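Local structure of probable adenylyl-sulfate kinase (Synechocystis sp., 5CB8) at residues B[54-59]-B[99-104]; B[77-82]-B[105-110]. The protein phosphorylates adenosine 5'-phosphosulfate at its 3'-hydroxyl with ATP, giving 3'-phosphoadenylyl sulfate, the activated form of sulfate. All blocks are in the same frame, centred on the assembly; numbering follows the deposited sequence.

Interaction 1 of 2, residues B[54-59]-B[99-104]; sequences YRLEVL and IVLVSA. With ADX (adenosine-5'-phosphosulfate), chain G.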
ATOM      1  N   TYR B  54      -4.689 -17.675  11.210  1.00 30.68           N
ATOM      2  CA  TYR B  54      -5.166 -16.680  10.261  1.00 31.30           C
ATOM      3  C   TYR B  54      -4.040 -15.827   9.689  1.00 35.53           C
ATOM      4  O   TYR B  54      -3.016 -15.592  10.344  1.00 28.16           O
ATOM      5  CB  TYR B  54      -6.281 -15.819  10.868  1.00 29.52           C
ATOM      6  CG  TYR B  54      -7.519 -16.633  11.150  1.00 30.73           C
ATOM      7  CD1 TYR B  54      -8.351 -17.045  10.115  1.00 36.85           C
ATOM      8  CD2 TYR B  54      -7.843 -17.017  12.445  1.00 32.71           C
ATOM      9  CE1 TYR B  54      -9.472 -17.810  10.366  1.00 38.83           C
ATOM     10  CE2 TYR B  54      -8.963 -17.778  12.706  1.00 36.66           C
ATOM     11  CZ  TYR B  54      -9.772 -18.172  11.664  1.00 38.04           C
ATOM     12  OH  TYR B  54     -10.891 -18.932  11.925  1.00 40.38           O
ATOM     13  N   ARG B  55      -4.268 -15.387   8.453  1.00 33.73           N
ATOM     14  CA  ARG B  55      -3.318 -14.665   7.613  1.00 35.65           C
ATOM     15  C   ARG B  55      -3.648 -13.183   7.737  1.00 34.11           C
ATOM     16  O   ARG B  55      -4.712 -12.756   7.288  1.00 25.27           O
ATOM     17  CB  ARG B  55      -3.578 -15.102   6.168  1.00 48.14           C
ATOM     18  CG  ARG B  55      -2.426 -15.026   5.189  1.00 60.48           C
ATOM     19  CD  ARG B  55      -2.948 -14.732   3.763  1.00 66.28           C
ATOM     20  NE  ARG B  55      -4.164 -15.470   3.396  1.00 65.64           N
ATOM     21  CZ  ARG B  55      -4.884 -15.236   2.297  1.00 55.29           C
ATOM     22  NH1 ARG B  55      -4.515 -14.283   1.448  1.00 44.66           N
ATOM     23  NH2 ARG B  55      -5.973 -15.954   2.037  1.00 48.73           N
ATOM     24  N   LEU B  56      -2.766 -12.388   8.338  1.00 23.94           N
ATOM     25  CA  LEU B  56      -3.107 -10.985   8.568  1.00 24.09           C
ATOM     26  C   LEU B  56      -1.977  -9.994   8.301  1.00 21.97           C
ATOM     27  O   LEU B  56      -0.809 -10.375   8.174  1.00 23.47           O
ATOM     28  CB  LEU B  56      -3.672 -10.791   9.979  1.00 27.51           C
ATOM     29  CG  LEU B  56      -2.757 -10.934  11.191  1.00 37.53           C
ATOM     30  CD1 LEU B  56      -2.082  -9.617  11.533  1.00 43.87           C
ATOM     31  CD2 LEU B  56      -3.544 -11.430  12.381  1.00 36.56           C
ATOM     32  N   GLU B  57      -2.354  -8.721   8.209  1.00 17.86           N
ATOM     33  CA  GLU B  57      -1.404  -7.611   8.141  1.00 19.04           C
ATOM     34  C   GLU B  57      -1.881  -6.532   9.093  1.00 21.06           C
ATOM     35  O   GLU B  57      -3.083  -6.301   9.219  1.00 18.98           O
ATOM     36  CB  GLU B  57      -1.312  -7.039   6.720  1.00 17.77           C
ATOM     37  CG  GLU B  57      -0.681  -7.990   5.684  1.00 17.21           C
ATOM     38  CD  GLU B  57       0.771  -8.326   5.999  1.00 21.95           C
ATOM     39  OE1 GLU B  57       1.426  -7.565   6.751  1.00 21.21           O
ATOM     40  OE2 GLU B  57       1.264  -9.358   5.489  1.00 20.06           O
ATOM     41  N   VAL B  58      -0.950  -5.874   9.772  1.00 19.32           N
ATOM     42  CA  VAL B  58      -1.312  -4.772  10.664  1.00 18.59           C
ATOM     43  C   VAL B  58      -0.839  -3.469  10.053  1.00 22.33           C
ATOM     44  O   VAL B  58       0.310  -3.374   9.619  1.00 15.87           O
ATOM     45  CB  VAL B  58      -0.658  -4.935  12.040  1.00 20.83           C
ATOM     46  CG1 VAL B  58      -0.978  -3.736  12.935  1.00 21.17           C
ATOM     47  CG2 VAL B  58      -1.135  -6.217  12.686  1.00 18.85           C
ATOM     48  N   LEU B  59      -1.729  -2.481   9.985  1.00 14.89           N
ATOM     49  CA  LEU B  59      -1.346  -1.142   9.552  1.00 14.30           C
ATOM     50  C   LEU B  59      -1.635  -0.187  10.706  1.00 17.79           C
ATOM     51  O   LEU B  59      -2.769   0.256  10.895  1.00 14.89           O
ATOM     52  CB  LEU B  59      -2.096  -0.738   8.271  1.00 15.69           C
ATOM     53  CG  LEU B  59      -1.822  -1.600   7.021  1.00 14.36           C
ATOM     54  CD1 LEU B  59      -2.756  -1.213   5.869  1.00 17.03           C
ATOM     55  CD2 LEU B  59      -0.361  -1.483   6.575  1.00 15.28           C
ATOM     56  N   ILE B  99      -6.846 -10.570   6.261  1.00 18.25           N
ATOM     57  CA  ILE B  99      -7.456  -9.851   7.372  1.00 19.19           C
ATOM     58  C   ILE B  99      -6.533  -8.683   7.708  1.00 21.81           C
ATOM     59  O   ILE B  99      -5.365  -8.885   8.032  1.00 19.77           O
ATOM     60  CB  ILE B  99      -7.619 -10.759   8.609  1.00 20.91           C
ATOM     61  CG1 ILE B  99      -8.694 -11.822   8.358  1.00 23.25           C
ATOM     62  CG2 ILE B  99      -7.978  -9.936   9.838  1.00 22.60           C
ATOM     63  CD1 ILE B  99      -8.787 -12.886   9.457  1.00 24.94           C
ATOM     64  N   VAL B 100      -7.046  -7.460   7.606  1.00 16.46           N
ATOM     65  CA  VAL B 100      -6.222  -6.276   7.827  1.00 15.77           C
ATOM     66  C   VAL B 100      -6.630  -5.588   9.121  1.00 19.99           C
ATOM     67  O   VAL B 100      -7.802  -5.241   9.300  1.00 16.95           O
ATOM     68  CB  VAL B 100      -6.370  -5.276   6.662  1.00 15.00           C
ATOM     69  CG1 VAL B 100      -5.414  -4.086   6.848  1.00 14.45           C
ATOM     70  CG2 VAL B 100      -6.095  -5.978   5.340  1.00 19.75           C
ATOM     71  N   LEU B 101      -5.674  -5.406  10.030  1.00 17.17           N
ATOM     72  CA  LEU B 101      -5.940  -4.684  11.277  1.00 15.87           C
ATOM     73  C   LEU B 101      -5.394  -3.274  11.149  1.00 17.54           C
ATOM     74  O   LEU B 101      -4.182  -3.089  11.060  1.00 19.13           O
ATOM     75  CB  LEU B 101      -5.249  -5.369  12.466  1.00 16.81           C
ATOM     76  CG  LEU B 101      -5.913  -6.550  13.174  1.00 33.22           C
ATOM     77  CD1 LEU B 101      -6.572  -7.496  12.211  1.00 29.10           C
ATOM     78  CD2 LEU B 101      -4.912  -7.300  14.042  1.00 30.54           C
ATOM     79  N   VAL B 102      -6.276  -2.281  11.144  1.00 14.53           N
ATOM     80  CA  VAL B 102      -5.836  -0.884  11.079  1.00 13.89           C
ATOM     81  C   VAL B 102      -6.015  -0.229  12.435  1.00 14.65           C
ATOM     82  O   VAL B 102      -7.054  -0.396  13.083  1.00 15.34           O
ATOM     83  CB  VAL B 102      -6.628  -0.091  10.031  1.00 13.31           C
ATOM     84  CG1 VAL B 102      -6.232   1.402  10.065  1.00 12.81           C
ATOM     85  CG2 VAL B 102      -6.388  -0.673   8.637  1.00 14.99           C
ATOM     86  N   SER B 103      -4.994   0.498  12.878  1.00 13.94           N
ATOM     87  CA  SER B 103      -5.093   1.277  14.103  1.00 14.08           C
ATOM     88  C   SER B 103      -4.672   2.699  13.765  1.00 15.53           C
ATOM     89  O   SER B 103      -3.495   2.959  13.514  1.00 15.43           O
ATOM     90  CB  SER B 103      -4.170   0.714  15.182  1.00 19.12           C
ATOM     91  OG  SER B 103      -4.249   1.488  16.369  1.00 19.87           O
ATOM     92  N   ALA B 104      -5.633   3.618  13.751  1.00 14.28           N
ATOM     93  CA  ALA B 104      -5.350   4.999  13.380  1.00 12.68           C
ATOM     94  C   ALA B 104      -6.382   5.899  14.027  1.00 15.13           C
ATOM     95  O   ALA B 104      -7.549   5.531  14.113  1.00 13.95           O
ATOM     96  CB  ALA B 104      -5.381   5.164  11.857  1.00 15.55           C
TER
HETATM   97  SB  ADX G 301      -4.514  10.291  11.947  1.00 13.95           S
HETATM   98  O1B ADX G 301      -3.913  10.661  10.660  1.00 14.18           O
HETATM   99  O2B ADX G 301      -5.318   9.060  11.833  1.00 14.54           O
HETATM  100  O3B ADX G 301      -5.332  11.413  12.430  1.00 13.25           O
HETATM  101  PA  ADX G 301      -2.544   8.743  13.113  1.00 14.47           P
HETATM  102  O1A ADX G 301      -1.988   8.317  11.757  1.00 13.39           O
HETATM  103  O2A ADX G 301      -3.264   7.605  13.831  1.00 12.43           O
HETATM  104  O3A ADX G 301      -3.423  10.063  12.971  1.00 14.20           O
HETATM  105  O5' ADX G 301      -1.298   9.207  14.007  1.00 13.74           O
HETATM  106  C5' ADX G 301      -1.506   9.563  15.342  1.00 13.53           C
HETATM  107  C4' ADX G 301      -0.340   9.472  16.161  1.00 19.12           C
HETATM  108  O4' ADX G 301       0.555  10.590  15.816  1.00 20.96           O
HETATM  109  C3' ADX G 301      -0.673   9.618  17.581  1.00 31.36           C
HETATM  110  O3' ADX G 301      -0.669   8.391  18.167  1.00 38.44           O
HETATM  111  C2' ADX G 301       0.412  10.445  18.157  1.00 37.22           C
HETATM  112  O2' ADX G 301       1.357   9.644  18.701  1.00 48.90           O
HETATM  113  C1' ADX G 301       1.029  11.177  17.011  1.00 26.83           C
HETATM  114  N9  ADX G 301       0.776  12.588  16.956  1.00 24.54           N
HETATM  115  C8  ADX G 301       1.699  13.563  16.769  1.00 22.23           C
HETATM  116  N7  ADX G 301       1.065  14.728  16.606  1.00 18.79           N
HETATM  117  C5  ADX G 301      -0.271  14.508  16.676  1.00 18.15           C
HETATM  118  C6  ADX G 301      -1.383  15.341  16.563  1.00 14.88           C
HETATM  119  N6  ADX G 301      -1.227  16.758  16.278  1.00 14.62           N
HETATM  120  N1  ADX G 301      -2.613  14.801  16.690  1.00 17.18           N
HETATM  121  C2  ADX G 301      -2.769  13.476  16.905  1.00 16.78           C
HETATM  122  N3  ADX G 301      -1.718  12.648  17.008  1.00 16.84           N
HETATM  123  C4  ADX G 301      -0.458  13.134  16.896  1.00 20.04           C
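Strands 56-59 and 99-103 are neighbours in the parallel sheet of this P-loop kinase fold, with 56-60 outermost within the chain; Leu-56 pairs with Ile-99, Glu-57 with Val-100, Val-58 with Leu-101 and Leu-59 with Val-102. Five N-H...O=C bonds zigzag between the backbones, from Ile-99 N to Arg-55 O at 3.2 Å to Ser-103 N on Leu-59 O. The shortest joins Leu-59 N to Leu-101 O (2.7 Å). At the start of the pairing CD1 of Ile-99 reaches CB of Tyr-54 at 4.1 Å; past its end, CA of Ala-104 comes within 3.4 Å of O2A of adenosine-5'-phosphosulfate. On one face Leu-56, Val-58, Ile-99 and Leu-101 lie together; CG2 of Val-58 meets CD2 of Leu-101 at 4.2 Å, the two side chains crossing obliquely. Helix 38-50 covers Leu-56 here. On the other face the Glu-57 carboxylate reaches the second subunit, where OE1 makes a salt bridge with Arg-95 and OE2 takes a hydrogen bond from Asn-96. Leu-59, Val-100 and Val-102, on that same face, pack on helix 76-94; a chi1 of -63° swings CG of Leu-59 back beside its backbone N, and its CD1 meets Val-100 CG1 at 4.0 Å.

Interaction 2 of 2, residues B[77-82]-B[105-110]; sequences EDRDTN and ISPYAA. With ADX (adenosine-5'-phosphosulfate), chain G; SO4 (sulfate ion), chain I.
Arg-79 of helix 76-94 lies across Pro-107 at about a right angle, its CD 3.9 Å from the proline CG, where the helix meets the loop that follows strand 99-103. A second apolar contact is made with the nucleotide: Ile-105 CD1 comes within 3.5 Å of C2 of the adenine.

Tyr-108, at the N-cap position of helix 109-119, adds its ring: CD2 stands 3.9 Å from Asp-80 OD1, with carboxylate and ring planes nearly perpendicular (82°). That carboxylate is engaged by Lys-76 in a salt bridge.

The polar bonds between helix and loop run through adenosine-5'-phosphosulfate, held between the segments. With chi2 and chi3 both near 180°, the Arg-79 chain runs out straight to the ligand; NH1 gives O3B of the ligand's sulfuryl group a bond of 2.9 Å in the guanidinium plane, and NE is held by Asp-159 in a salt bridge and by Phe-74 O, which would steady the group. From the same helix, Asn-82 ND2 donates to O1B at 3.0 Å and more weakly to O1A on the phosphate, so one amide spans both groups. The loop answers with backbone N-H groups: Ile-105 N reaches O2A at 2.8 Å (166°), and Ser-106 N reaches O2B, also at 2.8 Å. Together these groups form the phosphosulfate-binding part of the APS kinase substrate pocket, which includes Ser-106, the phosphoserine position assigned by similarity.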
ATOM      1  N   GLU B  77      -5.679  18.207   5.651  1.00 14.90           N
ATOM      2  CA  GLU B  77      -5.281  17.613   4.368  1.00 17.87           C
ATOM      3  C   GLU B  77      -4.417  16.376   4.546  1.00 16.98           C
ATOM      4  O   GLU B  77      -4.601  15.353   3.853  1.00 15.46           O
ATOM      5  CB  GLU B  77      -4.488  18.619   3.534  1.00 22.72           C
ATOM      6  CG  GLU B  77      -5.310  19.679   2.855  1.00 44.45           C
ATOM      7  CD  GLU B  77      -4.481  20.452   1.853  1.00 54.84           C
ATOM      8  OE1 GLU B  77      -3.233  20.405   1.962  1.00 49.62           O
ATOM      9  OE2 GLU B  77      -5.071  21.092   0.955  1.00 61.53           O
ATOM     10  N   ASP B  78      -3.447  16.472   5.451  1.00 16.02           N
ATOM     11  CA  ASP B  78      -2.506  15.375   5.639  1.00 13.99           C
ATOM     12  C   ASP B  78      -3.145  14.178   6.349  1.00 14.38           C
ATOM     13  O   ASP B  78      -2.818  13.026   6.038  1.00 17.03           O
ATOM     14  CB  ASP B  78      -1.255  15.865   6.386  1.00 14.24           C
ATOM     15  CG  ASP B  78      -0.257  16.555   5.473  1.00 20.85           C
ATOM     16  OD1 ASP B  78      -0.582  16.786   4.280  1.00 19.54           O
ATOM     17  OD2 ASP B  78       0.856  16.877   5.953  1.00 21.29           O
ATOM     18  N   ARG B  79      -4.050  14.428   7.295  1.00 12.99           N
ATOM     19  CA  ARG B  79      -4.755  13.311   7.927  1.00 12.57           C
ATOM     20  C   ARG B  79      -5.663  12.612   6.917  1.00 13.77           C
ATOM     21  O   ARG B  79      -5.813  11.380   6.950  1.00 12.73           O
ATOM     22  CB  ARG B  79      -5.579  13.774   9.136  1.00 12.40           C
ATOM     23  CG  ARG B  79      -4.754  14.300  10.314  1.00 13.79           C
ATOM     24  CD  ARG B  79      -5.698  14.667  11.445  1.00 12.46           C
ATOM     25  NE  ARG B  79      -5.109  15.499  12.496  1.00 12.69           N
ATOM     26  CZ  ARG B  79      -4.785  15.070  13.714  1.00 16.34           C
ATOM     27  NH1 ARG B  79      -4.929  13.789  14.042  1.00 12.51           N
ATOM     28  NH2 ARG B  79      -4.296  15.928  14.604  1.00 13.03           N
ATOM     29  N   ASP B  80      -6.260  13.387   6.012  1.00 14.03           N
ATOM     30  CA  ASP B  80      -7.086  12.789   4.960  1.00 14.41           C
ATOM     31  C   ASP B  80      -6.224  11.938   4.034  1.00 13.09           C
ATOM     32  O   ASP B  80      -6.583  10.808   3.689  1.00 12.94           O
ATOM     33  CB  ASP B  80      -7.842  13.858   4.153  1.00 13.74           C
ATOM     34  CG  ASP B  80      -9.005  14.468   4.922  1.00 21.18           C
ATOM     35  OD1 ASP B  80      -9.272  14.027   6.060  1.00 14.42           O
ATOM     36  OD2 ASP B  80      -9.671  15.379   4.381  1.00 17.31           O
ATOM     37  N   THR B  81      -5.086  12.486   3.625  1.00 13.40           N
ATOM     38  CA  THR B  81      -4.183  11.740   2.756  1.00 14.60           C
ATOM     39  C   THR B  81      -3.735  10.465   3.456  1.00 13.79           C
ATOM     40  O   THR B  81      -3.717   9.384   2.855  1.00 14.70           O
ATOM     41  CB  THR B  81      -2.960  12.572   2.373  1.00 18.61           C
ATOM     42  OG1 THR B  81      -3.396  13.724   1.645  1.00 14.82           O
ATOM     43  CG2 THR B  81      -2.005  11.752   1.502  1.00 17.20           C
ATOM     44  N   ASN B  82      -3.387  10.597   4.732  1.00 12.74           N
ATOM     45  CA  ASN B  82      -2.898   9.462   5.510  1.00 13.62           C
ATOM     46  C   ASN B  82      -3.920   8.332   5.551  1.00 14.18           C
ATOM     47  O   ASN B  82      -3.626   7.184   5.194  1.00 12.53           O
ATOM     48  CB  ASN B  82      -2.534   9.932   6.925  1.00 12.33           C
ATOM     49  CG  ASN B  82      -1.984   8.809   7.801  1.00 16.23           C
ATOM     50  OD1 ASN B  82      -0.999   8.147   7.449  1.00 14.26           O
ATOM     51  ND2 ASN B  82      -2.601   8.608   8.963  1.00 14.35           N
ATOM     52  N   ILE B 105      -5.957   7.074  14.483  1.00 13.10           N
ATOM     53  CA  ILE B 105      -6.902   7.989  15.108  1.00 13.27           C
ATOM     54  C   ILE B 105      -8.086   8.194  14.176  1.00 18.52           C
ATOM     55  O   ILE B 105      -9.227   8.077  14.618  1.00 16.00           O
ATOM     56  CB  ILE B 105      -6.270   9.341  15.474  1.00 15.68           C
ATOM     57  CG1 ILE B 105      -5.327   9.184  16.669  1.00 13.07           C
ATOM     58  CG2 ILE B 105      -7.356  10.359  15.831  1.00 12.67           C
ATOM     59  CD1 ILE B 105      -4.622  10.495  17.034  1.00 15.85           C
ATOM     60  N   SER B 106      -7.806   8.420  12.886  1.00 12.54           N
ATOM     61  CA  SER B 106      -8.847   8.611  11.866  1.00 12.05           C
ATOM     62  C   SER B 106     -10.042   9.412  12.380  1.00 12.30           C
ATOM     63  O   SER B 106     -11.161   8.893  12.476  1.00 14.24           O
ATOM     64  CB  SER B 106      -9.314   7.266  11.294  1.00 12.98           C
ATOM     65  OG  SER B 106      -9.564   6.305  12.311  1.00 15.69           O
ATOM     66  N   PRO B 107      -9.805  10.695  12.699  1.00 13.91           N
ATOM     67  CA  PRO B 107     -10.761  11.506  13.459  1.00 14.97           C
ATOM     68  C   PRO B 107     -11.933  12.011  12.629  1.00 15.77           C
ATOM     69  O   PRO B 107     -12.896  12.495  13.218  1.00 13.60           O
ATOM     70  CB  PRO B 107      -9.910  12.686  13.929  1.00 12.63           C
ATOM     71  CG  PRO B 107      -8.878  12.846  12.839  1.00 12.35           C
ATOM     72  CD  PRO B 107      -8.568  11.436  12.384  1.00 13.67           C
ATOM     73  N   TYR B 108     -11.871  11.898  11.305  1.00 14.09           N
ATOM     74  CA  TYR B 108     -12.986  12.367  10.473  1.00 16.59           C
ATOM     75  C   TYR B 108     -13.935  11.256  10.014  1.00 17.37           C
ATOM     76  O   TYR B 108     -13.548  10.362   9.246  1.00 14.77           O
ATOM     77  CB  TYR B 108     -12.463  13.175   9.278  1.00 17.62           C
ATOM     78  CG  TYR B 108     -11.790  14.457   9.722  1.00 18.40           C
ATOM     79  CD1 TYR B 108     -12.547  15.557  10.104  1.00 13.90           C
ATOM     80  CD2 TYR B 108     -10.404  14.551   9.797  1.00 13.01           C
ATOM     81  CE1 TYR B 108     -11.948  16.727  10.530  1.00 14.27           C
ATOM     82  CE2 TYR B 108      -9.789  15.726  10.226  1.00 14.96           C
ATOM     83  CZ  TYR B 108     -10.571  16.809  10.589  1.00 14.47           C
ATOM     84  OH  TYR B 108      -9.979  17.985  11.014  1.00 14.05           O
ATOM     85  N   ALA B 109     -15.188  11.336  10.467  1.00 14.15           N
ATOM     86  CA  ALA B 109     -16.197  10.320  10.153  1.00 14.60           C
ATOM     87  C   ALA B 109     -16.424  10.131   8.650  1.00 18.04           C
ATOM     88  O   ALA B 109     -16.541   8.997   8.174  1.00 17.50           O
ATOM     89  CB  ALA B 109     -17.519  10.646  10.858  1.00 15.43           C
ATOM     90  N   ALA B 110     -16.505  11.231   7.902  1.00 15.56           N
ATOM     91  CA  ALA B 110     -16.770  11.131   6.462  1.00 16.67           C
ATOM     92  C   ALA B 110     -15.664  10.363   5.736  1.00 18.47           C
ATOM     93  O   ALA B 110     -15.921   9.669   4.753  1.00 17.06           O
ATOM     94  CB  ALA B 110     -16.954  12.521   5.843  1.00 19.94           C
TER
HETATM   95  SB  ADX G 301      -4.514  10.291  11.947  1.00 13.95           S
HETATM   96  O1B ADX G 301      -3.913  10.661  10.660  1.00 14.18           O
HETATM   97  O2B ADX G 301      -5.318   9.060  11.833  1.00 14.54           O
HETATM   98  O3B ADX G 301      -5.332  11.413  12.430  1.00 13.25           O
HETATM   99  PA  ADX G 301      -2.544   8.743  13.113  1.00 14.47           P
HETATM  100  O1A ADX G 301      -1.988   8.317  11.757  1.00 13.39           O
HETATM  101  O2A ADX G 301      -3.264   7.605  13.831  1.00 12.43           O
HETATM  102  O3A ADX G 301      -3.423  10.063  12.971  1.00 14.20           O
HETATM  103  O5' ADX G 301      -1.298   9.207  14.007  1.00 13.74           O
HETATM  104  C5' ADX G 301      -1.506   9.563  15.342  1.00 13.53           C
HETATM  105  C4' ADX G 301      -0.340   9.472  16.161  1.00 19.12           C
HETATM  106  O4' ADX G 301       0.555  10.590  15.816  1.00 20.96           O
HETATM  107  C3' ADX G 301      -0.673   9.618  17.581  1.00 31.36           C
HETATM  108  O3' ADX G 301      -0.669   8.391  18.167  1.00 38.44           O
HETATM  109  C2' ADX G 301       0.412  10.445  18.157  1.00 37.22           C
HETATM  110  O2' ADX G 301       1.357   9.644  18.701  1.00 48.90           O
HETATM  111  C1' ADX G 301       1.029  11.177  17.011  1.00 26.83           C
HETATM  112  N9  ADX G 301       0.776  12.588  16.956  1.00 24.54           N
HETATM  113  C8  ADX G 301       1.699  13.563  16.769  1.00 22.23           C
HETATM  114  N7  ADX G 301       1.065  14.728  16.606  1.00 18.79           N
HETATM  115  C5  ADX G 301      -0.271  14.508  16.676  1.00 18.15           C
HETATM  116  C6  ADX G 301      -1.383  15.341  16.563  1.00 14.88           C
HETATM  117  N6  ADX G 301      -1.227  16.758  16.278  1.00 14.62           N
HETATM  118  N1  ADX G 301      -2.613  14.801  16.690  1.00 17.18           N
HETATM  119  C2  ADX G 301      -2.769  13.476  16.905  1.00 16.78           C
HETATM  120  N3  ADX G 301      -1.718  12.648  17.008  1.00 16.84           N
HETATM  121  C4  ADX G 301      -0.458  13.134  16.896  1.00 20.04           C
HETATM  122  S   SO4 I 303      -5.705  12.670  -0.890  1.00 41.04           S
HETATM  123  O1  SO4 I 303      -5.633  11.206  -0.906  1.00 26.31           O
HETATM  124  O2  SO4 I 303      -4.337  13.202  -0.820  1.00 41.79           O
HETATM  125  O3  SO4 I 303      -6.346  13.136  -2.122  1.00 45.84           O
HETATM  126  O4  SO4 I 303      -6.494  13.140   0.270  1.00 20.19           O

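In the fold
Strand 99-103 leads directly into loop 105-108, so the two contacts adjoin in sequence although their centres lie 18 Å apart. Helix 76-94 ties them further: it covers the Leu-59 and Val-102 face of the sheet in interaction 1 and supplies Arg-79 and Asn-82 to interaction 2. Both contacts are buried, but their chemistry differs. Interaction 1 is regular strand pairing with mostly aliphatic side chains on both faces, burying 466 Å²; interaction 2 buries 176 Å² between its segments and has no direct hydrogen bond between them, the ligand taking bonds from both. Adenosine-5'-phosphosulfate touches each: at the strand's end in interaction 1, and in interaction 2 by bonds to both segments.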